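Local coordinates for ankyrin repeat domain protein (Legionella pneumophila subsp. pneumophila, PDB 6MCA) that is a bacterial effector with ankyrin repeats and a cysteine protease-like region, and interacts with the host LARP7 component of the 7SK snRNP complex, at residues 27-32 with 39-44; 91-96 with 116-121; 275-280 with 327-332. All blocks are in the same frame, centred on the assembly; numbering follows the deposited sequence.

Contact 1: residues 27-32 with 39-44; sequences ANDIIS and DAYLRA
Tyr41 and Asp29 reach for each other from opposite directions, and a single hydrogen bond joins them. The hydroxyl OH of Tyr41 donates to OD2 of Asp29 at 2.7 Å. The carboxylate oxygen lies at the edge of the phenol ring, in its plane. The two flat groups are not coplanar, however. Their planes are turned 68° apart, and the hydroxyl meets OD2 from above the carboxylate plane, 55° out of it. The other oxygen, OD1, stays 3.9 Å from Tyr41 OH. It has a long, weak ion pair with Arg34, which lies in the connection between the two helices.

Both residues sit on short helices, 26-31 and 38-43, close to the N-terminal end of the modelled chain. The contact is a polar bridge between successive helices, not a packed helix-helix interface. It buries just 74 Å², all but a trace of it on these two residues. In both side chains CG is anti to the carbonyl carbon, beside the backbone N. The tyrosine side chain covers rather more than half of the distance between the backbones, and Asp29 and the bond make up the rest.

The helix bearing Asp29 is fixed to the rest of the fold by other residues. Ile30 and Ile31 pack on helix 58-65, and Asn28 OD1 bonds to Tyr54 OH. At the end of this helix, Ser32 turns back on Asn28. Its OG and its backbone N both bond to Asn28 O, from opposite faces of the carbonyl plane, the OG at 3.0 Å. Helix 38-43 has a second tie through the salt bridge of Asp39 with Arg77.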
loop_
_atom_site.group_PDB
_atom_site.type_symbol
_atom_site.label_atom_id
_atom_site.label_comp_id
_atom_site.label_asym_id
_atom_site.label_seq_id
_atom_site.Cartn_x
_atom_site.Cartn_y
_atom_site.Cartn_z
ATOM N N ALA A 27 3.176 -25.510 -16.292
ATOM C CA ALA A 27 3.209 -24.056 -16.188
ATOM C C ALA A 27 3.593 -23.421 -17.517
ATOM O O ALA A 27 2.996 -22.421 -17.928
ATOM C CB ALA A 27 4.180 -23.628 -15.089
ATOM N N ASN A 28 4.587 -23.989 -18.205
ATOM C CA ASN A 28 4.968 -23.467 -19.512
ATOM C C ASN A 28 3.868 -23.681 -20.543
ATOM O O ASN A 28 3.706 -22.861 -21.454
ATOM C CB ASN A 28 6.274 -24.111 -19.978
ATOM C CG ASN A 28 7.460 -23.717 -19.115
ATOM O OD1 ASN A 28 7.464 -22.657 -18.488
ATOM N ND2 ASN A 28 8.477 -24.572 -19.081
ATOM N N ASP A 29 3.105 -24.771 -20.418
ATOM C CA ASP A 29 1.948 -24.970 -21.285
ATOM C C ASP A 29 0.906 -23.882 -21.059
ATOM O O ASP A 29 0.368 -23.309 -22.013
ATOM C CB ASP A 29 1.336 -26.351 -21.039
ATOM C CG ASP A 29 2.178 -27.475 -21.606
ATOM O OD1 ASP A 29 3.158 -27.187 -22.323
ATOM O OD2 ASP A 29 1.857 -28.652 -21.332
ATOM N N ILE A 30 0.612 -23.588 -19.792
ATOM C CA ILE A 30 -0.395 -22.581 -19.466
ATOM C C ILE A 30 0.057 -21.201 -19.930
ATOM O O ILE A 30 -0.717 -20.445 -20.528
ATOM C CB ILE A 30 -0.696 -22.605 -17.957
ATOM C CG1 ILE A 30 -1.437 -23.892 -17.584
ATOM C CG2 ILE A 30 -1.495 -21.380 -17.542
ATOM C CD1 ILE A 30 -1.672 -24.055 -16.096
ATOM N N ILE A 31 1.321 -20.859 -19.671
ATOM C CA ILE A 31 1.840 -19.550 -20.061
ATOM C C ILE A 31 1.804 -19.389 -21.576
ATOM O O ILE A 31 1.518 -18.302 -22.094
ATOM C CB ILE A 31 3.262 -19.357 -19.497
ATOM C CG1 ILE A 31 3.217 -19.244 -17.972
ATOM C CG2 ILE A 31 3.926 -18.128 -20.100
ATOM C CD1 ILE A 31 4.522 -19.603 -17.300
ATOM N N SER A 32 2.073 -20.467 -22.309
ATOM C CA SER A 32 2.059 -20.441 -23.767
ATOM C C SER A 32 0.663 -20.619 -24.353
ATOM O O SER A 32 0.541 -20.788 -25.571
ATOM C CB SER A 32 2.993 -21.520 -24.319
ATOM O OG SER A 32 4.331 -21.289 -23.912
ATOM N N ASP A 39 -3.319 -35.777 -18.296
ATOM C CA ASP A 39 -3.112 -37.195 -18.022
ATOM C C ASP A 39 -1.634 -37.561 -18.078
ATOM O O ASP A 39 -1.162 -38.381 -17.281
ATOM C CB ASP A 39 -3.921 -38.041 -19.003
ATOM C CG ASP A 39 -5.399 -38.081 -18.654
ATOM O OD1 ASP A 39 -5.730 -38.021 -17.450
ATOM O OD2 ASP A 39 -6.229 -38.168 -19.583
ATOM N N ALA A 40 -0.883 -36.958 -19.004
ATOM C CA ALA A 40 0.550 -37.227 -19.076
ATOM C C ALA A 40 1.271 -36.714 -17.834
ATOM O O ALA A 40 2.192 -37.369 -17.330
ATOM C CB ALA A 40 1.140 -36.601 -20.339
ATOM N N TYR A 41 0.866 -35.547 -17.326
ATOM C CA TYR A 41 1.485 -35.021 -16.114
ATOM C C TYR A 41 1.111 -35.845 -14.890
ATOM O O TYR A 41 1.926 -35.992 -13.972
ATOM C CB TYR A 41 1.090 -33.557 -15.916
ATOM C CG TYR A 41 1.711 -32.625 -16.929
ATOM C CD1 TYR A 41 3.063 -32.313 -16.879
ATOM C CD2 TYR A 41 0.946 -32.063 -17.944
ATOM C CE1 TYR A 41 3.636 -31.466 -17.808
ATOM C CE2 TYR A 41 1.510 -31.217 -18.877
ATOM C CZ TYR A 41 2.854 -30.920 -18.805
ATOM O OH TYR A 41 3.419 -30.076 -19.733
ATOM N N LEU A 42 -0.108 -36.388 -14.857
ATOM C CA LEU A 42 -0.494 -37.254 -13.748
ATOM C C LEU A 42 0.265 -38.575 -13.793
ATOM O O LEU A 42 0.708 -39.078 -12.754
ATOM C CB LEU A 42 -2.002 -37.498 -13.768
ATOM C CG LEU A 42 -2.885 -36.296 -13.428
ATOM C CD1 LEU A 42 -4.337 -36.581 -13.777
ATOM C CD2 LEU A 42 -2.744 -35.925 -11.960
ATOM N N ARG A 43 0.425 -39.150 -14.989
ATOM C CA ARG A 43 1.198 -40.380 -15.120
ATOM C C ARG A 43 2.661 -40.159 -14.757
ATOM O O ARG A 43 3.332 -41.088 -14.292
ATOM C CB ARG A 43 1.072 -40.932 -16.540
ATOM C CG ARG A 43 -0.306 -41.488 -16.865
ATOM C CD ARG A 43 -0.338 -42.180 -18.222
ATOM N NE ARG A 43 -0.226 -41.237 -19.330
ATOM C CZ ARG A 43 0.810 -41.178 -20.161
ATOM N NH1 ARG A 43 1.829 -42.015 -20.016
ATOM N NH2 ARG A 43 0.826 -40.285 -21.142
ATOM N N ALA A 44 3.169 -38.943 -14.945
ATOM C CA ALA A 44 4.530 -38.616 -14.541
ATOM C C ALA A 44 4.673 -38.421 -13.036
ATOM O O ALA A 44 5.758 -38.046 -12.578
ATOM C CB ALA A 44 5.011 -37.359 -15.272
#

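Contact 2: residues 91-96 with 116-121; sequences PLHWAV and AYTRNG
The imidazole of His93 lies against the backbone of Ala116 and Tyr117 and the side chains of Ala116 and Thr118. CG2 of Thr118 sits over one face of the ring in a CH-pi contact. It is 3.8 Å from the ring centroid and 25° off the normal. The methyl is displaced toward the rim and comes closest to NE2, at 3.5 Å, while CD2 is next. The backbone N of Tyr117 lies at the ring edge, near its plane. Carbonyl O of Ala116 approaches CE1 to 3.0 Å, obliquely to the ring. The same oxygen is 3.3 Å from His93 NE2, but the angle is too poor for a hydrogen bond. Ala116 CB completes the contact, 4.0 Å from CE1.

The torsions of Thr118 explain the division of its two branches. CG2 is anti to the carbonyl carbon and faces His93. OG1 has chi1 68° and sits between the backbone N and the carbonyl carbon. It makes a weak bond to Leu122 N and also binds a tartrate, probably from the crystallisation liquor.

Further out, both ring nitrogens of His93 have bonds. ND1 pairs with Thr90 OG1, just before the helix, and NE2 with Leu122 O, beyond the turn. These two bonds should fix the rotation of the imidazole and tie the helix to the loop. The loop itself is shaped by a type I beta turn from Thr118 to Gly121, closed by Gly121 N to Thr118 O at 2.9 Å.

Thr90, Pro91, Leu92 and His93 form the TPLH sequence that opens the first helix of an ankyrin repeat. A histidine that ties this helix to the loop leading into the next repeat is a hallmark of the ankyrin fold.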
loop_
_atom_site.group_PDB
_atom_site.type_symbol
_atom_site.label_atom_id
_atom_site.label_comp_id
_atom_site.label_asym_id
_atom_site.label_seq_id
_atom_site.Cartn_x
_atom_site.Cartn_y
_atom_site.Cartn_z
ATOM N N PRO A 91 -6.244 -18.341 -5.710
ATOM C CA PRO A 91 -6.628 -18.046 -7.102
ATOM C C PRO A 91 -7.653 -16.933 -7.223
ATOM O O PRO A 91 -7.625 -16.170 -8.201
ATOM C CB PRO A 91 -7.187 -19.386 -7.595
ATOM C CG PRO A 91 -6.461 -20.404 -6.794
ATOM C CD PRO A 91 -6.234 -19.790 -5.437
ATOM N N LEU A 92 -8.563 -16.812 -6.252
ATOM C CA LEU A 92 -9.526 -15.718 -6.274
ATOM C C LEU A 92 -8.833 -14.370 -6.122
ATOM O O LEU A 92 -9.224 -13.392 -6.767
ATOM C CB LEU A 92 -10.571 -15.913 -5.176
ATOM C CG LEU A 92 -11.778 -14.977 -5.245
ATOM C CD1 LEU A 92 -12.528 -15.171 -6.553
ATOM C CD2 LEU A 92 -12.697 -15.205 -4.058
ATOM N N HIS A 93 -7.808 -14.299 -5.267
ATOM C CA HIS A 93 -7.014 -13.080 -5.151
ATOM C C HIS A 93 -6.446 -12.672 -6.504
ATOM O O HIS A 93 -6.521 -11.502 -6.898
ATOM C CB HIS A 93 -5.880 -13.281 -4.144
ATOM C CG HIS A 93 -6.271 -13.031 -2.721
ATOM N ND1 HIS A 93 -6.659 -14.042 -1.869
ATOM C CD2 HIS A 93 -6.313 -11.888 -1.995
ATOM C CE1 HIS A 93 -6.932 -13.532 -0.681
ATOM N NE2 HIS A 93 -6.731 -12.227 -0.730
ATOM N N TRP A 94 -5.880 -13.634 -7.235
ATOM C CA TRP A 94 -5.261 -13.325 -8.520
ATOM C C TRP A 94 -6.300 -12.917 -9.554
ATOM O O TRP A 94 -6.064 -12.001 -10.350
ATOM C CB TRP A 94 -4.454 -14.526 -9.011
ATOM C CG TRP A 94 -3.248 -14.796 -8.174
ATOM C CD1 TRP A 94 -3.112 -15.762 -7.219
ATOM C CD2 TRP A 94 -2.008 -14.084 -8.204
ATOM N NE1 TRP A 94 -1.860 -15.699 -6.659
ATOM C CE2 TRP A 94 -1.162 -14.676 -7.244
ATOM C CE3 TRP A 94 -1.527 -13.004 -8.952
ATOM C CZ2 TRP A 94 0.134 -14.224 -7.013
ATOM C CZ3 TRP A 94 -0.239 -12.558 -8.721
ATOM C CH2 TRP A 94 0.576 -13.167 -7.759
ATOM N N ALA A 95 -7.455 -13.587 -9.562
ATOM C CA ALA A 95 -8.505 -13.223 -10.509
ATOM C C ALA A 95 -9.047 -11.830 -10.221
ATOM O O ALA A 95 -9.325 -11.058 -11.148
ATOM C CB ALA A 95 -9.631 -14.254 -10.466
ATOM N N VAL A 96 -9.192 -11.484 -8.941
ATOM C CA VAL A 96 -9.782 -10.202 -8.575
ATOM C C VAL A 96 -8.795 -9.067 -8.817
ATOM O O VAL A 96 -9.168 -8.000 -9.322
ATOM C CB VAL A 96 -10.263 -10.248 -7.114
ATOM C CG1 VAL A 96 -10.431 -8.851 -6.558
ATOM C CG2 VAL A 96 -11.569 -11.023 -7.017
ATOM N N ALA A 116 -11.097 -14.880 1.872
ATOM C CA ALA A 116 -9.723 -15.292 2.112
ATOM C C ALA A 116 -8.813 -14.072 2.171
ATOM O O ALA A 116 -9.011 -13.094 1.446
ATOM C CB ALA A 116 -9.251 -16.248 1.016
ATOM N N TYR A 117 -7.820 -14.125 3.053
ATOM C CA TYR A 117 -6.856 -13.046 3.192
ATOM C C TYR A 117 -5.446 -13.609 3.083
ATOM O O TYR A 117 -5.199 -14.789 3.346
ATOM C CB TYR A 117 -7.027 -12.283 4.516
ATOM C CG TYR A 117 -7.149 -13.151 5.750
ATOM C CD1 TYR A 117 -8.358 -13.745 6.091
ATOM C CD2 TYR A 117 -6.059 -13.360 6.584
ATOM C CE1 TYR A 117 -8.473 -14.532 7.223
ATOM C CE2 TYR A 117 -6.165 -14.143 7.717
ATOM C CZ TYR A 117 -7.374 -14.728 8.032
ATOM O OH TYR A 117 -7.484 -15.509 9.158
ATOM N N THR A 118 -4.521 -12.741 2.683
ATOM C CA THR A 118 -3.146 -13.140 2.441
ATOM C C THR A 118 -2.362 -13.186 3.751
ATOM O O THR A 118 -2.902 -12.988 4.843
ATOM C CB THR A 118 -2.486 -12.190 1.445
ATOM O OG1 THR A 118 -2.329 -10.900 2.049
ATOM C CG2 THR A 118 -3.339 -12.057 0.193
ATOM N N ARG A 119 -1.058 -13.448 3.628
ATOM C CA ARG A 119 -0.193 -13.576 4.796
ATOM C C ARG A 119 -0.180 -12.304 5.636
ATOM O O ARG A 119 -0.042 -12.373 6.863
ATOM C CB ARG A 119 1.222 -13.938 4.345
ATOM C CG ARG A 119 2.240 -14.100 5.458
ATOM C CD ARG A 119 3.587 -14.496 4.877
ATOM N NE ARG A 119 3.963 -13.626 3.765
ATOM C CZ ARG A 119 4.887 -13.927 2.858
ATOM N NH1 ARG A 119 5.535 -15.082 2.924
ATOM N NH2 ARG A 119 5.161 -13.073 1.881
ATOM N N ASN A 120 -0.328 -11.143 5.003
ATOM C CA ASN A 120 -0.369 -9.868 5.707
ATOM C C ASN A 120 -1.764 -9.503 6.195
ATOM O O ASN A 120 -1.927 -8.455 6.829
ATOM C CB ASN A 120 0.165 -8.751 4.806
ATOM C CG ASN A 120 1.620 -8.947 4.434
ATOM O OD1 ASN A 120 2.405 -9.483 5.215
ATOM N ND2 ASN A 120 1.986 -8.512 3.234
ATOM N N GLY A 121 -2.767 -10.332 5.919
ATOM C CA GLY A 121 -4.131 -10.023 6.297
ATOM C C GLY A 121 -4.922 -9.263 5.260
ATOM O O GLY A 121 -5.955 -8.675 5.598
#

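Contact 3: residues 275-280 with 327-332; sequences QWWAKI and QQLGLL
The first torsion of Trp277, chi1 177°, swings CG to the side away from the backbone nitrogen and carries the indole from strand 276-280 toward Leu329 and Leu331. Both leucines place CG anti to the carbonyl carbon. Their methyl groups then meet different parts of the indole.

CD1 of Leu329 stands over one face of the six-membered ring, in a CH-pi contact. It lies 4.0 Å from that ring's centroid and 10° off the normal. The two side chains cross at about a right angle. Leu331 takes the pyrrole end instead. Its CD1 approaches Trp277 CD1 obliquely, at 3.5 Å, and also nears NE1. Its other methyl, CD2, packs alongside the root of the indole, 3.9 Å from Trp277 CB.

The contact is apolar packing on one side of a five-stranded antiparallel sheet. Strand 276-280 is central, strand 331-337 is at an edge, and strand 292-297 runs between them. Gly330, with positive phi, turns the chain from helix 318-329 into the edge strand. Gly330 O is held by Thr298 OG1. The indole extends past strand 292-297 to Leu329 and Leu331. Phe270 and Ile297 also touch it, from the two strands flanking 276-280.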
loop_
_atom_site.group_PDB
_atom_site.type_symbol
_atom_site.label_atom_id
_atom_site.label_comp_id
_atom_site.label_asym_id
_atom_site.label_seq_id
_atom_site.Cartn_x
_atom_site.Cartn_y
_atom_site.Cartn_z
ATOM N N GLN A 275 11.729 15.592 -20.336
ATOM C CA GLN A 275 13.183 15.510 -20.301
ATOM C C GLN A 275 13.749 15.522 -18.884
ATOM O O GLN A 275 14.970 15.615 -18.722
ATOM C CB GLN A 275 13.799 16.654 -21.113
ATOM C CG GLN A 275 13.775 18.009 -20.417
ATOM C CD GLN A 275 12.503 18.787 -20.689
ATOM O OE1 GLN A 275 11.432 18.209 -20.865
ATOM N NE2 GLN A 275 12.617 20.110 -20.732
ATOM N N TRP A 276 12.901 15.417 -17.864
ATOM C CA TRP A 276 13.332 15.504 -16.477
ATOM C C TRP A 276 13.213 14.150 -15.791
ATOM O O TRP A 276 12.276 13.388 -16.050
ATOM C CB TRP A 276 12.512 16.547 -15.716
ATOM C CG TRP A 276 12.545 17.892 -16.360
ATOM C CD1 TRP A 276 11.529 18.504 -17.035
ATOM C CD2 TRP A 276 13.657 18.793 -16.405
ATOM N NE1 TRP A 276 11.939 19.733 -17.491
ATOM C CE2 TRP A 276 13.242 19.934 -17.119
ATOM C CE3 TRP A 276 14.963 18.745 -15.910
ATOM C CZ2 TRP A 276 14.085 21.019 -17.348
ATOM C CZ3 TRP A 276 15.799 19.823 -16.138
ATOM C CH2 TRP A 276 15.357 20.944 -16.851
ATOM N N TRP A 277 14.165 13.868 -14.905
ATOM C CA TRP A 277 14.231 12.626 -14.149
ATOM C C TRP A 277 14.469 12.979 -12.690
ATOM O O TRP A 277 15.135 13.969 -12.392
ATOM C CB TRP A 277 15.350 11.727 -14.694
ATOM C CG TRP A 277 15.568 10.436 -13.963
ATOM C CD1 TRP A 277 16.357 10.237 -12.867
ATOM C CD2 TRP A 277 15.018 9.156 -14.299
ATOM N NE1 TRP A 277 16.322 8.914 -12.493
ATOM C CE2 TRP A 277 15.507 8.230 -13.355
ATOM C CE3 TRP A 277 14.152 8.705 -15.302
ATOM C CZ2 TRP A 277 15.160 6.879 -13.387
ATOM C CZ3 TRP A 277 13.809 7.363 -15.329
ATOM C CH2 TRP A 277 14.312 6.467 -14.377
ATOM N N ALA A 278 13.905 12.198 -11.777
ATOM C CA ALA A 278 14.009 12.523 -10.362
ATOM C C ALA A 278 14.185 11.253 -9.552
ATOM O O ALA A 278 13.458 10.277 -9.760
ATOM C CB ALA A 278 12.774 13.284 -9.871
ATOM N N LYS A 279 15.141 11.283 -8.630
ATOM C CA LYS A 279 15.368 10.205 -7.680
ATOM C C LYS A 279 14.960 10.667 -6.288
ATOM O O LYS A 279 15.349 11.758 -5.847
ATOM C CB LYS A 279 16.830 9.754 -7.685
ATOM C CG LYS A 279 17.118 8.628 -6.702
ATOM C CD LYS A 279 18.477 7.997 -6.947
ATOM C CE LYS A 279 19.595 8.993 -6.714
ATOM N NZ LYS A 279 20.935 8.344 -6.780
ATOM N N ILE A 280 14.176 9.829 -5.612
ATOM C CA ILE A 280 13.649 10.082 -4.280
ATOM C C ILE A 280 14.065 8.909 -3.405
ATOM O O ILE A 280 13.631 7.768 -3.630
ATOM C CB ILE A 280 12.123 10.241 -4.284
ATOM C CG1 ILE A 280 11.691 11.286 -5.314
ATOM C CG2 ILE A 280 11.623 10.592 -2.891
ATOM C CD1 ILE A 280 10.228 11.203 -5.685
ATOM N N GLN A 327 24.666 7.037 -15.975
ATOM C CA GLN A 327 25.524 6.987 -17.153
ATOM C C GLN A 327 24.723 6.662 -18.408
ATOM O O GLN A 327 24.970 7.238 -19.474
ATOM C CB GLN A 327 26.634 5.958 -16.943
ATOM C CG GLN A 327 27.389 5.587 -18.205
ATOM C CD GLN A 327 28.882 5.786 -18.064
ATOM O OE1 GLN A 327 29.359 6.291 -17.048
ATOM N NE2 GLN A 327 29.631 5.385 -19.084
ATOM N N GLN A 328 23.758 5.745 -18.303
ATOM C CA GLN A 328 22.997 5.339 -19.482
ATOM C C GLN A 328 22.114 6.473 -19.989
ATOM O O GLN A 328 22.071 6.746 -21.195
ATOM C CB GLN A 328 22.163 4.096 -19.168
ATOM C CG GLN A 328 22.993 2.843 -18.929
ATOM C CD GLN A 328 22.148 1.643 -18.546
ATOM O OE1 GLN A 328 20.935 1.626 -18.761
ATOM N NE2 GLN A 328 22.788 0.627 -17.976
ATOM N N LEU A 329 21.404 7.150 -19.086
ATOM C CA LEU A 329 20.515 8.235 -19.473
ATOM C C LEU A 329 21.219 9.580 -19.590
ATOM O O LEU A 329 20.609 10.537 -20.081
ATOM C CB LEU A 329 19.360 8.360 -18.472
ATOM C CG LEU A 329 18.543 7.098 -18.187
ATOM C CD1 LEU A 329 17.433 7.397 -17.191
ATOM C CD2 LEU A 329 17.972 6.522 -19.473
ATOM N N GLY A 330 22.477 9.678 -19.165
ATOM C CA GLY A 330 23.179 10.947 -19.172
ATOM C C GLY A 330 22.514 11.959 -18.263
ATOM O O GLY A 330 22.166 13.062 -18.695
ATOM N N LEU A 331 22.332 11.588 -16.998
ATOM C CA LEU A 331 21.565 12.392 -16.052
ATOM C C LEU A 331 22.395 13.592 -15.611
ATOM O O LEU A 331 23.340 13.450 -14.830
ATOM C CB LEU A 331 21.145 11.543 -14.856
ATOM C CG LEU A 331 20.134 10.443 -15.174
ATOM C CD1 LEU A 331 19.662 9.761 -13.898
ATOM C CD2 LEU A 331 18.957 11.012 -15.954
ATOM N N LEU A 332 22.030 14.774 -16.101
ATOM C CA LEU A 332 22.727 16.004 -15.746
ATOM C C LEU A 332 22.054 16.642 -14.539
ATOM O O LEU A 332 20.888 17.046 -14.639
ATOM C CB LEU A 332 22.723 16.971 -16.920
ATOM C CG LEU A 332 23.285 18.377 -16.705
ATOM C CD1 LEU A 332 24.685 18.322 -16.118
ATOM C CD2 LEU A 332 23.278 19.150 -18.014
#

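In the fold
The three contacts follow one another along the chain, each closing before the next opens. Contact 1 joins helices 26-31 and 38-43 near the N-terminus, about 35 Å from the centre of the chain. Contact 2 lies largely in the predicted ankyrin repeat 87-119, and its centre is 25 Å from that of contact 1. Both are on the same side of the chain's centre, and helix 58-65 packs against residues from each. Contact 3 belongs to the five-stranded sheet, on the opposite side of the centre from contact 2, with centres 37 Å apart. None touches another. They sample the N-terminal helical region and the sheet, which may belong to the cysteine protease-like part.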